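Local coordinates for L protein (PDB 5MV0) that probably cleaves capped host messenger RNAs through its N-terminal endonuclease domain, supplying the primers with which a reptarenavirus polymerase starts transcription by cap-snatching, at residues T7-N12 against L162-S167; K11-E16 against E155-E160; Q27-D32 against A38-R43; D33-A38 against S176-E181. All coordinates share one frame; numbering follows the deposited sequence. Where two conformers were deposited one is given.

Contacts 1 and 2 are successive stations along one helix pair, 4-20 against 155-170; their centres lie about 8 Å apart, and both are buried. Contact 1 is almost wholly leucine on leucine, with a serine beside it, whereas contact 2, one step further along, packs methyls on a carboxylate, a carbonyl and the aliphatic base of a glutamate. Helix 34-57 carries the other two. In contact 3 the loop that leads into this helix folds back on it, partly buried and joined by serine hydroxyls, an arginine and a water. Contact 4 is a surface contact, where aromatic rings tie the start of the helix to the loop before helix 181-192. Aliphatic packing in the core gives way to hydrogen bonds in contact 3 and aromatic packing in contact 4.

Contact 1: residues T7-N12 against L162-S167; sequences TNLLKN and LKLSLS
Leu10 and Leu164 mark the closest backbone approach of two roughly antiparallel helical segments, 7-12 and 162-167, with their CA atoms 6.2 Å apart. The axes run at 149° to each other and pass within 9.7 Å, a usual spacing for helices separated by one layer of aliphatic side chains. No hydrogen bond spans the interface.

Leu164 supplies most of the contact from its side. Its CG stands anti to the carbonyl carbon (chi1 -64°), which sends the isobutyl group across to helix 4-20, where CD1 settles on the backbone between Leu9 and Leu10. Leu164 CD1 lies 3.7 Å from Leu10 N and 3.9 Å from Leu9 CG. Leu9 crosses the Leu164 side chain at about a right angle, its CD2 near both methyls. Leu10 instead slides past Leu164 in the reverse direction, so that Leu10 CD1 comes 4.0 Å from Leu164 CB. Branched, flexible leucines suit such a seam because each can fit its methyls to the uneven surface of the facing helix. Ser165 is small enough to let Leu10 CD2 approach its backbone N, with its hydroxyl turned back to Leu161 O in its own helix.

This is helix-helix packing within the helical part of the arenavirus cap-snatching domain: Leu9 also meets Phe203 of the C-terminal tail, Leu162 and Leu166 pack on helix 181-192, and Thr7 and Ser165 touch helix 34-57.

Contact 2: residues K11-E16 against E155-E160; sequences KNVILE and ERLLFE
Val13 and Glu16 of helix 4-20 meet Leu157 and Glu160 of helix 155-170, and each of the four is buried. Val13 spreads its two methyls over the facing helix: Val13 CG1 lies 3.7 Å from Leu157 O, while Val13 CG2 reaches Glu160 CB at 3.8 Å. A beta-branched residue suits this place, since its short fork can touch residues one turn apart. The Leu157 side chain packs mainly on Glu16, whose extended side chain it crosses at about a right angle. Both leucine methyls lie against the carboxylate, with Leu157 CD2 3.5 Å from Glu16 OE2 and Leu157 CD1 3.7 Å from Glu16 CD. This is packing of methyls on a polar group, with no hydrogen bond between the helices.

The second shell positions the acids. Glu160 begins toward Val13, but its chain bends at chi2 (-64°) and carries the carboxylate away, leaving the aliphatic base against the valine. Arg156, one turn earlier, holds that carboxylate: Arg156 NE donates to Glu160 OE2 at 3.0 Å, in the guanidinium plane and on the anti lone pair of the oxygen, and a weak bond from Arg156 NH2 joins the same oxygen. Arg156 NH2 also bonds Ser201. Glu16 OE1 accepts from the backbone N of Asp32 of the third subunit, which gives this buried acid a polar partner.

The axes of 11-16 and 155-160 pass 9.8 Å apart at 138°, a skewed, broadly antiparallel helix packing within the arenavirus cap-snatching domain, flanked by an i to i+4 Arg-Glu salt bridge on one helix.

Contact 3: residues Q27-D32 against A38-R43; sequences QSSIVD and AMSAIR
Ser29 and Ser40 join the loop 27-32 to helix 34-57 through a direct hydrogen bond: Ser40 OG donates to Ser29 O at 2.9 Å, approaching 21° out of the carbonyl plane. The Ser40 hydroxyl stands anti to its own backbone nitrogen (chi1 168°), which directs it off the helix and onto the loop.

The same oxygen also accepts, since a water donates to Ser40 OG at 3.1 Å. That water oxygen is 2.8 Å from Ser29 OG and bridges loop and helix. Arg43 is modelled in two conformers; in the one given, it bends at chi2 and chi3 to lay its guanidinium under the loop. There Arg43 NH2 appears to donate to Ser40 OG at 3.2 Å, in the guanidinium plane, and Arg43 NE gives the water a weak bond. The Ser40 hydroxyl thus gives one bond and accepts one from water, perhaps a second from Arg43, which suits serine to this junction.

The Gln27 carbonyl and Ser28 lie over one guanidinium face; Gln27 O is close but poorly angled for a hydrogen bond. The link to Ser28 OG is weak and doubtful, while Arg43 NH1 is hydrogen-bonded elsewhere. Ser28 O accepts from Lys36 NZ of the fourth subunit.

Here the irregular connection between helices 4-20 and 34-57 of the cap-snatching domain is held along the helix it leads into by a serine-to-carbonyl bond and a water bridge.

Contact 4: residues D33-A38 against S176-E181; sequences DPYKLA and SQWISE
The indole of Trp178 receives Tyr35 and Lys36 on one face. Tyr35 CB stands over the five-membered ring of Trp178, 3.6 Å from its centroid and only 8° off the normal, a CH-pi contact. The backbone N of Lys36 lies over the rim of the six-membered ring, and Lys36 CA comes 3.7 Å from Trp178 CZ3. The phenol ring then presents its edge to the indole face: the planes meet at 68° in an offset edge-to-face pair, with Trp178 NE1 near the tyrosine plane and 3.4 Å from Tyr35 CD1. The wide, flat indole can meet both Tyr35 and Lys36 of the helix's first turn.

That turn is fixed by Asp33, the N-cap of helix 34-57, whose OD2 accepts from Lys36 N at 2.9 Å. Lys36 lays its CB along the indole and extends onward, where NZ bonds Tyr25 O of the fourth subunit; Tyr25 of that subunit also takes a cation-pi contact from it and packs on Trp178.

With no hydrogen bond between the segments, dispersion and weakly polarised C-H groups against the indole pi cloud probably supply the attraction, leaving the polar ends of Asp33 and Lys36 to cap the helix and join subunits.

Contact 1: residues T7-N12 against L162-S167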
# COMPACT_ATOMS: atom_id res chain seq x y z
N THR B 7 17.44 1.23 9.98
CA THR B 7 16.51 2.24 9.48
C THR B 7 16.09 1.95 8.04
O THR B 7 14.91 2.07 7.70
CB THR B 7 17.13 3.63 9.59
OG1 THR B 7 17.39 3.92 10.98
CG2 THR B 7 16.19 4.68 9.03
N ASN B 8 17.04 1.57 7.18
CA ASN B 8 16.69 1.25 5.80
C ASN B 8 15.76 0.05 5.73
O ASN B 8 14.85 -0.00 4.88
CB ASN B 8 17.95 0.97 4.98
CG ASN B 8 18.72 2.22 4.68
OD1 ASN B 8 18.16 3.33 4.66
ND2 ASN B 8 20.02 2.07 4.44
N LEU B 9 16.00 -0.93 6.59
CA LEU B 9 15.16 -2.12 6.60
C LEU B 9 13.76 -1.80 7.11
O LEU B 9 12.76 -2.28 6.56
CB LEU B 9 15.82 -3.20 7.45
CG LEU B 9 15.21 -4.60 7.39
CD1 LEU B 9 15.16 -5.13 5.92
CD2 LEU B 9 15.98 -5.58 8.29
N LEU B 10 13.66 -0.98 8.16
CA LEU B 10 12.35 -0.63 8.70
C LEU B 10 11.53 0.16 7.68
O LEU B 10 10.31 -0.01 7.60
CB LEU B 10 12.52 0.14 10.01
CG LEU B 10 11.26 0.61 10.73
CD1 LEU B 10 10.34 -0.57 11.04
CD2 LEU B 10 11.66 1.34 12.01
N LYS B 11 12.18 1.02 6.89
CA LYS B 11 11.45 1.71 5.82
C LYS B 11 10.83 0.71 4.85
O LYS B 11 9.67 0.85 4.44
CB LYS B 11 12.37 2.68 5.07
CG LYS B 11 12.74 3.91 5.88
CD LYS B 11 13.34 5.01 5.01
CE LYS B 11 14.75 4.66 4.57
NZ LYS B 11 15.62 5.88 4.58
N ASN B 12 11.59 -0.32 4.50
CA ASN B 12 11.07 -1.33 3.59
C ASN B 12 9.90 -2.10 4.22
O ASN B 12 8.90 -2.36 3.54
CB ASN B 12 12.21 -2.27 3.21
CG ASN B 12 11.77 -3.37 2.27
OD1 ASN B 12 11.46 -4.47 2.72
ND2 ASN B 12 11.74 -3.08 0.98
N LEU B 162 8.24 -4.01 15.48
CA LEU B 162 8.59 -3.97 16.90
C LEU B 162 10.09 -4.15 17.11
O LEU B 162 10.72 -3.38 17.84
CB LEU B 162 7.79 -5.05 17.63
CG LEU B 162 8.04 -5.25 19.13
CD1 LEU B 162 7.54 -4.05 19.92
CD2 LEU B 162 7.39 -6.57 19.60
N LYS B 163 10.69 -5.16 16.48
CA LYS B 163 12.10 -5.43 16.70
C LYS B 163 12.99 -4.32 16.15
O LYS B 163 13.97 -3.92 16.80
CB LYS B 163 12.50 -6.77 16.06
CG LYS B 163 14.01 -6.99 16.19
CD LYS B 163 14.49 -8.21 15.50
CE LYS B 163 15.98 -8.38 15.77
NZ LYS B 163 16.48 -9.64 15.15
N LEU B 164 12.68 -3.81 14.95
CA LEU B 164 13.55 -2.81 14.34
C LEU B 164 13.40 -1.46 15.03
O LEU B 164 14.38 -0.72 15.18
CB LEU B 164 13.27 -2.67 12.85
CG LEU B 164 13.58 -3.93 12.03
CD1 LEU B 164 13.17 -3.75 10.57
CD2 LEU B 164 15.06 -4.31 12.15
N SER B 165 12.18 -1.11 15.45
CA SER B 165 12.02 0.14 16.18
C SER B 165 12.73 0.09 17.53
O SER B 165 13.38 1.07 17.92
CB SER B 165 10.53 0.48 16.35
OG SER B 165 9.90 -0.40 17.26
N LEU B 166 12.64 -1.04 18.24
CA LEU B 166 13.34 -1.17 19.52
C LEU B 166 14.86 -1.16 19.34
O LEU B 166 15.58 -0.59 20.17
CB LEU B 166 12.93 -2.46 20.24
CG LEU B 166 11.57 -2.38 20.95
CD1 LEU B 166 11.19 -3.74 21.52
CD2 LEU B 166 11.58 -1.30 22.04
N SER B 167 15.36 -1.80 18.29
CA SER B 167 16.78 -1.76 18.01
C SER B 167 17.27 -0.33 17.78
O SER B 167 18.30 0.09 18.32
CB SER B 167 17.09 -2.64 16.80
OG SER B 167 18.46 -2.55 16.49

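Contact 2: residues K11-E16 against E155-E160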
# COMPACT_ATOMS: atom_id res chain seq x y z
N LYS B 11 12.18 1.02 6.89
CA LYS B 11 11.45 1.71 5.82
C LYS B 11 10.83 0.71 4.85
O LYS B 11 9.67 0.85 4.44
CB LYS B 11 12.37 2.68 5.07
CG LYS B 11 12.74 3.91 5.88
CD LYS B 11 13.34 5.01 5.01
CE LYS B 11 14.75 4.66 4.57
NZ LYS B 11 15.62 5.88 4.58
N ASN B 12 11.59 -0.32 4.50
CA ASN B 12 11.07 -1.33 3.59
C ASN B 12 9.90 -2.10 4.22
O ASN B 12 8.90 -2.36 3.54
CB ASN B 12 12.21 -2.27 3.21
CG ASN B 12 11.77 -3.37 2.27
OD1 ASN B 12 11.46 -4.47 2.72
ND2 ASN B 12 11.74 -3.08 0.98
N VAL B 13 10.00 -2.46 5.51
CA VAL B 13 8.88 -3.10 6.21
C VAL B 13 7.64 -2.22 6.14
O VAL B 13 6.55 -2.68 5.79
CB VAL B 13 9.26 -3.40 7.67
CG1 VAL B 13 8.01 -3.80 8.49
CG2 VAL B 13 10.36 -4.46 7.76
N ILE B 14 7.78 -0.93 6.47
CA ILE B 14 6.61 -0.05 6.47
C ILE B 14 6.05 0.08 5.06
O ILE B 14 4.82 0.01 4.84
CB ILE B 14 6.99 1.32 7.06
CG1 ILE B 14 7.33 1.18 8.56
CG2 ILE B 14 5.87 2.31 6.84
CD1 ILE B 14 7.76 2.51 9.20
N LEU B 15 6.92 0.24 4.07
CA LEU B 15 6.46 0.33 2.68
C LEU B 15 5.69 -0.91 2.28
O LEU B 15 4.66 -0.81 1.59
CB LEU B 15 7.65 0.55 1.74
CG LEU B 15 8.27 1.96 1.73
CD1 LEU B 15 9.64 1.98 1.06
CD2 LEU B 15 7.35 2.95 1.05
N GLU B 16 6.17 -2.09 2.67
CA GLU B 16 5.48 -3.32 2.29
C GLU B 16 4.12 -3.41 2.97
O GLU B 16 3.13 -3.80 2.34
CB GLU B 16 6.32 -4.55 2.62
CG GLU B 16 5.67 -5.84 2.13
CD GLU B 16 6.52 -7.09 2.28
OE1 GLU B 16 6.24 -8.09 1.58
OE2 GLU B 16 7.47 -7.07 3.10
N GLU B 155 2.36 -11.78 9.96
CA GLU B 155 2.78 -11.53 11.34
C GLU B 155 4.26 -11.18 11.42
O GLU B 155 4.67 -10.43 12.31
CB GLU B 155 2.50 -12.74 12.23
CG GLU B 155 2.67 -12.39 13.70
CD GLU B 155 2.47 -13.55 14.66
OE1 GLU B 155 2.18 -14.68 14.21
OE2 GLU B 155 2.62 -13.32 15.88
N ARG B 156 5.08 -11.70 10.49
CA ARG B 156 6.50 -11.37 10.53
C ARG B 156 6.73 -9.87 10.38
O ARG B 156 7.66 -9.32 10.97
CB ARG B 156 7.24 -12.15 9.45
CG ARG B 156 8.74 -11.98 9.47
CD ARG B 156 9.29 -12.34 10.84
NE ARG B 156 10.73 -12.12 10.93
CZ ARG B 156 11.65 -13.07 10.77
NH1 ARG B 156 11.28 -14.32 10.51
NH2 ARG B 156 12.93 -12.76 10.89
N LEU B 157 5.90 -9.20 9.58
CA LEU B 157 6.09 -7.77 9.39
C LEU B 157 5.68 -6.98 10.63
O LEU B 157 6.34 -5.99 10.99
CB LEU B 157 5.32 -7.29 8.16
CG LEU B 157 5.78 -7.87 6.81
CD1 LEU B 157 4.96 -7.30 5.65
CD2 LEU B 157 7.28 -7.60 6.60
N LEU B 158 4.60 -7.38 11.31
CA LEU B 158 4.27 -6.79 12.60
C LEU B 158 5.41 -6.97 13.59
O LEU B 158 5.71 -6.07 14.39
CB LEU B 158 3.01 -7.42 13.19
CG LEU B 158 1.63 -6.84 12.88
CD1 LEU B 158 1.47 -5.39 13.42
CD2 LEU B 158 1.36 -6.90 11.41
N PHE B 159 6.02 -8.16 13.58
CA PHE B 159 7.17 -8.41 14.43
C PHE B 159 8.32 -7.47 14.10
O PHE B 159 8.96 -6.91 15.00
CB PHE B 159 7.64 -9.87 14.30
CG PHE B 159 9.00 -10.09 14.89
CD1 PHE B 159 9.15 -10.18 16.27
CD2 PHE B 159 10.13 -10.15 14.08
CE1 PHE B 159 10.42 -10.34 16.84
CE2 PHE B 159 11.40 -10.31 14.65
CZ PHE B 159 11.54 -10.42 16.02
N GLU B 160 8.62 -7.31 12.81
CA GLU B 160 9.76 -6.47 12.42
C GLU B 160 9.54 -5.01 12.79
O GLU B 160 10.51 -4.30 13.10
CB GLU B 160 10.02 -6.59 10.91
CG GLU B 160 10.52 -7.96 10.50
CD GLU B 160 11.88 -8.30 11.10
OE1 GLU B 160 12.69 -7.38 11.33
OE2 GLU B 160 12.13 -9.49 11.37

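Contact 3: residues Q27-D32 against A38-R43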
# COMPACT_ATOMS: atom_id res chain seq x y z
N GLN B 27 -2.66 7.24 7.56
CA GLN B 27 -2.35 7.35 8.97
C GLN B 27 -0.88 7.13 9.27
O GLN B 27 -0.50 7.09 10.45
CB GLN B 27 -3.18 6.35 9.76
CG GLN B 27 -4.65 6.65 9.81
CD GLN B 27 -5.35 5.73 10.76
OE1 GLN B 27 -5.58 4.56 10.44
NE2 GLN B 27 -5.68 6.23 11.95
N SER B 28 -0.04 6.97 8.26
CA SER B 28 1.33 6.59 8.51
C SER B 28 2.28 7.55 7.80
O SER B 28 1.86 8.53 7.19
CB SER B 28 1.58 5.14 8.10
OG SER B 28 2.67 4.60 8.84
N SER B 29 3.56 7.24 7.90
CA SER B 29 4.59 8.12 7.36
C SER B 29 5.88 7.34 7.25
O SER B 29 6.14 6.42 8.03
CB SER B 29 4.80 9.36 8.24
OG SER B 29 5.11 8.99 9.58
N ILE B 30 6.68 7.73 6.28
CA ILE B 30 7.96 7.11 6.03
C ILE B 30 8.98 8.23 5.90
O ILE B 30 8.89 9.05 4.97
CB ILE B 30 7.92 6.20 4.79
CG1 ILE B 30 9.26 5.53 4.60
CG2 ILE B 30 7.46 6.94 3.54
CD1 ILE B 30 9.30 4.31 5.38
N VAL B 31 9.92 8.31 6.84
CA VAL B 31 10.92 9.36 6.86
C VAL B 31 12.29 8.71 7.04
O VAL B 31 12.40 7.53 7.38
CB VAL B 31 10.65 10.40 7.96
CG1 VAL B 31 9.31 11.06 7.71
CG2 VAL B 31 10.67 9.75 9.35
N ASP B 32 13.34 9.50 6.81
CA ASP B 32 14.71 9.00 6.97
C ASP B 32 15.24 9.12 8.39
O ASP B 32 16.20 8.44 8.74
CB ASP B 32 15.66 9.73 6.01
CG ASP B 32 15.44 9.36 4.54
OD1 ASP B 32 15.20 8.16 4.24
OD2 ASP B 32 15.49 10.26 3.69
N ALA B 38 11.11 5.15 13.83
CA ALA B 38 10.78 4.17 14.86
C ALA B 38 9.43 4.46 15.49
O ALA B 38 8.64 3.54 15.72
CB ALA B 38 11.87 4.11 15.94
N MET B 39 9.14 5.74 15.76
CA MET B 39 7.86 6.05 16.39
C MET B 39 6.70 5.83 15.42
O MET B 39 5.62 5.39 15.83
CB MET B 39 7.86 7.48 16.94
CG MET B 39 8.86 7.73 18.10
SD MET B 39 9.06 6.38 19.31
CE MET B 39 7.44 6.36 20.09
N SER B 40 6.91 6.10 14.13
CA SER B 40 5.87 5.81 13.15
C SER B 40 5.59 4.31 13.07
O SER B 40 4.43 3.89 12.95
CB SER B 40 6.27 6.38 11.78
OG SER B 40 5.41 5.89 10.76
N ALA B 41 6.64 3.49 13.15
CA ALA B 41 6.45 2.04 13.14
C ALA B 41 5.65 1.57 14.34
O ALA B 41 4.76 0.73 14.21
CB ALA B 41 7.82 1.36 13.11
N ILE B 42 5.95 2.12 15.52
CA ILE B 42 5.21 1.77 16.73
C ILE B 42 3.75 2.20 16.61
O ILE B 42 2.84 1.45 16.97
CB ILE B 42 5.90 2.39 17.96
CG1 ILE B 42 7.25 1.69 18.18
CG2 ILE B 42 4.99 2.33 19.21
CD1 ILE B 42 8.22 2.49 19.07
N ARG B 43 3.61 3.40 16.12
CA ARG B 43 2.12 3.82 15.87
C ARG B 43 1.34 2.91 14.80
O ARG B 43 0.21 2.43 14.96
CB ARG B 43 2.05 5.28 15.42
CG ARG B 43 0.62 5.77 15.20
CD ARG B 43 0.52 6.65 13.96
NE ARG B 43 1.54 6.22 13.02
CZ ARG B 43 1.37 5.28 12.10
NH1 ARG B 43 0.18 4.66 11.96
NH2 ARG B 43 2.40 4.98 11.32
O HOH W 1 3.22 8.04 11.38

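Contact 4: residues D33-A38 against S176-E181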
# COMPACT_ATOMS: atom_id res chain seq x y z
N ASP B 33 14.64 9.96 9.22
CA ASP B 33 15.08 10.10 10.60
C ASP B 33 14.82 8.82 11.38
O ASP B 33 13.67 8.38 11.47
CB ASP B 33 14.38 11.30 11.23
CG ASP B 33 14.85 11.57 12.66
OD1 ASP B 33 15.44 12.63 12.89
OD2 ASP B 33 14.60 10.73 13.55
N PRO B 34 15.85 8.18 11.95
CA PRO B 34 15.63 6.91 12.65
C PRO B 34 14.63 6.97 13.78
O PRO B 34 13.80 6.06 13.91
CB PRO B 34 17.04 6.55 13.17
CG PRO B 34 17.97 7.24 12.22
CD PRO B 34 17.28 8.53 11.85
N TYR B 35 14.68 8.01 14.63
CA TYR B 35 13.77 8.04 15.77
C TYR B 35 12.35 8.32 15.32
O TYR B 35 11.40 7.73 15.85
CB TYR B 35 14.22 9.08 16.80
CG TYR B 35 15.46 8.69 17.56
CD1 TYR B 35 16.08 9.59 18.41
CD2 TYR B 35 16.01 7.42 17.42
CE1 TYR B 35 17.22 9.24 19.11
CE2 TYR B 35 17.15 7.05 18.12
CZ TYR B 35 17.75 7.97 18.96
OH TYR B 35 18.88 7.62 19.66
N LYS B 36 12.19 9.24 14.37
CA LYS B 36 10.87 9.52 13.84
C LYS B 36 10.30 8.30 13.15
O LYS B 36 9.11 8.00 13.26
CB LYS B 36 10.96 10.70 12.88
CG LYS B 36 9.67 11.42 12.65
CD LYS B 36 9.94 12.77 12.02
CE LYS B 36 8.65 13.51 11.73
NZ LYS B 36 8.97 14.86 11.21
N LEU B 37 11.15 7.58 12.41
CA LEU B 37 10.70 6.36 11.75
C LEU B 37 10.31 5.30 12.77
O LEU B 37 9.30 4.60 12.60
CB LEU B 37 11.80 5.83 10.83
CG LEU B 37 11.42 4.58 10.03
CD1 LEU B 37 10.39 4.92 8.96
CD2 LEU B 37 12.65 3.97 9.40
N ALA B 38 11.11 5.15 13.83
CA ALA B 38 10.78 4.17 14.86
C ALA B 38 9.43 4.46 15.49
O ALA B 38 8.64 3.54 15.72
CB ALA B 38 11.87 4.11 15.94
N SER B 176 14.94 8.63 24.62
CA SER B 176 14.00 8.91 25.71
C SER B 176 13.17 10.16 25.48
O SER B 176 12.09 10.29 26.06
CB SER B 176 14.75 9.07 27.05
OG SER B 176 15.53 7.93 27.36
N GLN B 177 13.66 11.10 24.67
CA GLN B 177 12.86 12.28 24.34
C GLN B 177 11.73 11.96 23.38
O GLN B 177 10.83 12.80 23.20
CB GLN B 177 13.76 13.35 23.73
CG GLN B 177 14.82 13.86 24.69
CD GLN B 177 15.85 14.70 23.99
OE1 GLN B 177 17.04 14.43 24.06
NE2 GLN B 177 15.39 15.74 23.31
N TRP B 178 11.76 10.79 22.76
CA TRP B 178 10.75 10.37 21.79
C TRP B 178 9.76 9.35 22.35
O TRP B 178 8.65 9.26 21.82
CB TRP B 178 11.43 9.75 20.56
CG TRP B 178 12.20 10.73 19.74
CD1 TRP B 178 13.45 11.22 20.00
CD2 TRP B 178 11.77 11.33 18.51
NE1 TRP B 178 13.82 12.09 19.01
CE2 TRP B 178 12.81 12.18 18.08
CE3 TRP B 178 10.62 11.24 17.74
CZ2 TRP B 178 12.73 12.92 16.91
CZ3 TRP B 178 10.54 11.97 16.57
CH2 TRP B 178 11.59 12.80 16.17
N ILE B 179 10.13 8.59 23.37
CA ILE B 179 9.28 7.51 23.86
C ILE B 179 9.40 7.44 25.38
O ILE B 179 10.50 7.60 25.94
CB ILE B 179 9.65 6.17 23.18
CG1 ILE B 179 8.64 5.06 23.55
CG2 ILE B 179 11.11 5.77 23.49
CD1 ILE B 179 8.83 3.77 22.74
N SER B 180 8.27 7.24 26.05
CA SER B 180 8.25 7.20 27.50
C SER B 180 8.84 5.90 28.03
O SER B 180 8.97 4.90 27.31
CB SER B 180 6.82 7.37 28.03
OG SER B 180 6.01 6.23 27.72
N GLU B 181 9.24 5.93 29.31
CA GLU B 181 9.74 4.73 29.96
C GLU B 181 8.72 3.60 29.92
O GLU B 181 9.07 2.45 29.66
CB GLU B 181 10.12 5.05 31.41
CG GLU B 181 11.33 6.00 31.54
CD GLU B 181 10.97 7.48 31.46
OE1 GLU B 181 9.79 7.84 31.17
OE2 GLU B 181 11.89 8.30 31.68